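2-methyl-3-hydroxypyridine-5-carboxylic acid oxygenase (Mesorhizobium loti, PDB 3ALJ) probably uses its FAD cofactor to oxygenate and open the pyridine ring of 2-methyl-3-hydroxypyridine-5-carboxylic acid, a compound of vitamin B6 breakdown. Local coordinates at residues I240-E243 / V244-M248. Residues are numbered along the deposited sequence; the frame is centred on the assembly and turned at random.
Sequences IDLE and VWVEM
The amide of V244, in the first turn of helix 242-248, is gripped twice by D241, the N-cap residue: OD1 accepts from V244 N at 3.3 Å, and the backbone O of D241 adds a weak bond. The N-H meets OD1 from above the carboxylate plane, 42° out of it. A chi1 of -176° sets the D241 carboxylate beside its own carbonyl carbon, on the side of V244, where it crosses the V244 side chain at about a right angle, and its OD2 forms a salt bridge with R234. With an alanine in its place, the V244 amide would probably lose its stronger D241 acceptor and keep the weak bond to the carbonyl, and R234, which also bridges to E243, would lose the D241 carboxylate. Past the cap, V246 N donates to L242 O at 2.8 Å, almost straight (173°), while L242 CD1 lies against V246 CG2 at 3.6 Å. One water accepts from both D241 N and W245 NE1, at the indole edge and in its plane, tying the ring to the cap. I240 and W245 both rest on L226 of strand 221-228, and L242 packs on L256 and A260, so the helix start packs against both that strand and helix 253-260.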
ATOM      1  N   ILE A 240     -21.071   0.909  10.715  1.00 13.77           N
ATOM      2  CA  ILE A 240     -21.035   2.392  10.866  1.00 15.33           C
ATOM      3  C   ILE A 240     -22.333   2.930  11.522  1.00 13.51           C
ATOM      4  O   ILE A 240     -23.399   2.343  11.289  1.00 16.09           O
ATOM      5  CB  ILE A 240     -20.729   3.143   9.518  1.00 13.84           C
ATOM      6  CG1 ILE A 240     -21.821   2.930   8.453  1.00 16.83           C
ATOM      7  CG2 ILE A 240     -19.360   2.715   8.963  1.00 13.90           C
ATOM      8  CD1 ILE A 240     -21.924   4.085   7.436  1.00 13.92           C
ATOM      9  N   ASP A 241     -22.208   4.004  12.281  1.00 14.55           N
ATOM     10  CA  ASP A 241     -23.369   4.720  12.853  1.00 14.74           C
ATOM     11  C   ASP A 241     -23.891   5.591  11.702  1.00 15.32           C
ATOM     12  O   ASP A 241     -23.281   6.608  11.372  1.00 15.20           O
ATOM     13  CB  ASP A 241     -22.841   5.531  13.999  1.00 13.55           C
ATOM     14  CG  ASP A 241     -23.926   6.272  14.778  1.00 16.98           C
ATOM     15  OD1 ASP A 241     -24.742   6.904  14.102  1.00 16.49           O
ATOM     16  OD2 ASP A 241     -23.837   6.313  16.024  1.00 21.44           O
ATOM     17  N   LEU A 242     -24.898   5.124  10.977  1.00 15.62           N
ATOM     18  CA  LEU A 242     -25.327   5.746   9.753  1.00 15.04           C
ATOM     19  C   LEU A 242     -25.679   7.182  10.017  1.00 16.37           C
ATOM     20  O   LEU A 242     -25.266   8.036   9.200  1.00 15.47           O
ATOM     21  CB  LEU A 242     -26.586   5.011   9.266  1.00 14.51           C
ATOM     22  CG  LEU A 242     -27.150   5.603   7.996  1.00 16.32           C
ATOM     23  CD1 LEU A 242     -26.134   5.506   6.758  1.00 16.82           C
ATOM     24  CD2 LEU A 242     -28.389   4.813   7.599  1.00 18.72           C
ATOM     25  N   GLU A 243     -26.413   7.496  11.102  1.00 14.95           N
ATOM     26  CA  GLU A 243     -26.819   8.889  11.287  1.00 17.28           C
ATOM     27  C   GLU A 243     -25.700   9.881  11.444  1.00 14.77           C
ATOM     28  O   GLU A 243     -25.798  11.020  10.919  1.00 16.37           O
ATOM     29  CB  GLU A 243     -27.809   8.993  12.480  1.00 16.96           C
ATOM     30  CG  GLU A 243     -28.365  10.438  12.762  1.00 24.14           C
ATOM     31  CD  GLU A 243     -29.076  10.558  14.116  1.00 35.32           C
ATOM     32  OE1 GLU A 243     -28.647   9.995  15.174  1.00 37.43           O
ATOM     33  OE2 GLU A 243     -30.100  11.279  14.126  1.00 40.13           O
ATOM     34  N   VAL A 244     -24.622   9.529  12.128  1.00 13.60           N
ATOM     35  CA  VAL A 244     -23.581  10.508  12.371  1.00 13.93           C
ATOM     36  C   VAL A 244     -22.826  10.794  11.072  1.00 12.67           C
ATOM     37  O   VAL A 244     -22.331  11.910  10.905  1.00 14.50           O
ATOM     38  CB  VAL A 244     -22.612  10.073  13.505  1.00 15.97           C
ATOM     39  CG1 VAL A 244     -21.496   9.084  13.119  1.00 16.75           C
ATOM     40  CG2 VAL A 244     -22.068  11.198  14.239  1.00 19.95           C
ATOM     41  N   TRP A 245     -22.804   9.826  10.164  1.00 13.94           N
ATOM     42  CA  TRP A 245     -22.118  10.016   8.860  1.00 13.13           C
ATOM     43  C   TRP A 245     -23.041  10.735   7.893  1.00 14.14           C
ATOM     44  O   TRP A 245     -22.636  11.700   7.196  1.00 12.09           O
ATOM     45  CB  TRP A 245     -21.596   8.693   8.276  1.00 11.88           C
ATOM     46  CG  TRP A 245     -20.362   8.193   9.086  1.00 11.17           C
ATOM     47  CD1 TRP A 245     -20.328   7.263  10.055  1.00 11.25           C
ATOM     48  CD2 TRP A 245     -19.082   8.826   9.126  1.00 11.79           C
ATOM     49  NE1 TRP A 245     -19.088   7.162  10.638  1.00 12.20           N
ATOM     50  CE2 TRP A 245     -18.311   8.180  10.113  1.00 10.96           C
ATOM     51  CE3 TRP A 245     -18.477   9.850   8.385  1.00  9.96           C
ATOM     52  CZ2 TRP A 245     -17.005   8.524  10.352  1.00  9.53           C
ATOM     53  CZ3 TRP A 245     -17.175  10.179   8.624  1.00 10.91           C
ATOM     54  CH2 TRP A 245     -16.444   9.562   9.593  1.00 10.06           C
ATOM     55  N   VAL A 246     -24.332  10.346   7.842  1.00 13.29           N
ATOM     56  CA  VAL A 246     -25.258  11.084   6.968  1.00 13.64           C
ATOM     57  C   VAL A 246     -25.416  12.551   7.429  1.00 12.24           C
ATOM     58  O   VAL A 246     -25.505  13.491   6.540  1.00 13.86           O
ATOM     59  CB  VAL A 246     -26.612  10.338   6.903  1.00 13.60           C
ATOM     60  CG1 VAL A 246     -27.711  11.230   6.148  1.00 14.36           C
ATOM     61  CG2 VAL A 246     -26.440   9.003   6.198  1.00 12.87           C
ATOM     62  N   GLU A 247     -25.385  12.825   8.738  1.00 13.88           N
ATOM     63  CA  GLU A 247     -25.541  14.223   9.199  1.00 15.86           C
ATOM     64  C   GLU A 247     -24.460  15.121   8.579  1.00 16.00           C
ATOM     65  O   GLU A 247     -24.774  16.262   8.194  1.00 17.42           O
ATOM     66  CB  GLU A 247     -25.494  14.314  10.718  1.00 18.70           C
ATOM     67  CG  GLU A 247     -25.518  15.781  11.172  1.00 27.47           C
ATOM     68  CD  GLU A 247     -25.508  15.947  12.705  1.00 39.73           C
ATOM     69  OE1 GLU A 247     -24.782  15.166  13.427  1.00 38.32           O
ATOM     70  OE2 GLU A 247     -26.246  16.872  13.154  1.00 39.07           O
ATOM     71  N   MET A 248     -23.204  14.642   8.524  1.00 13.10           N
ATOM     72  CA  MET A 248     -22.139  15.540   8.054  1.00 12.11           C
ATOM     73  C   MET A 248     -21.800  15.307   6.600  1.00 11.66           C
ATOM     74  O   MET A 248     -21.183  16.179   6.061  1.00 12.64           O
ATOM     75  CB  MET A 248     -20.886  15.506   9.022  1.00 17.82           C
ATOM     76  CG  MET A 248     -21.007  16.596  10.399  1.00 14.00           C
ATOM     77  SD  MET A 248     -19.648  16.160  11.321  1.00 22.34           S
ATOM     78  CE  MET A 248     -18.517  17.152  10.301  1.00 16.83           C
TER
HETATM   79  O   HOH W   1     -19.438   5.005  12.660  1.00 11.25           O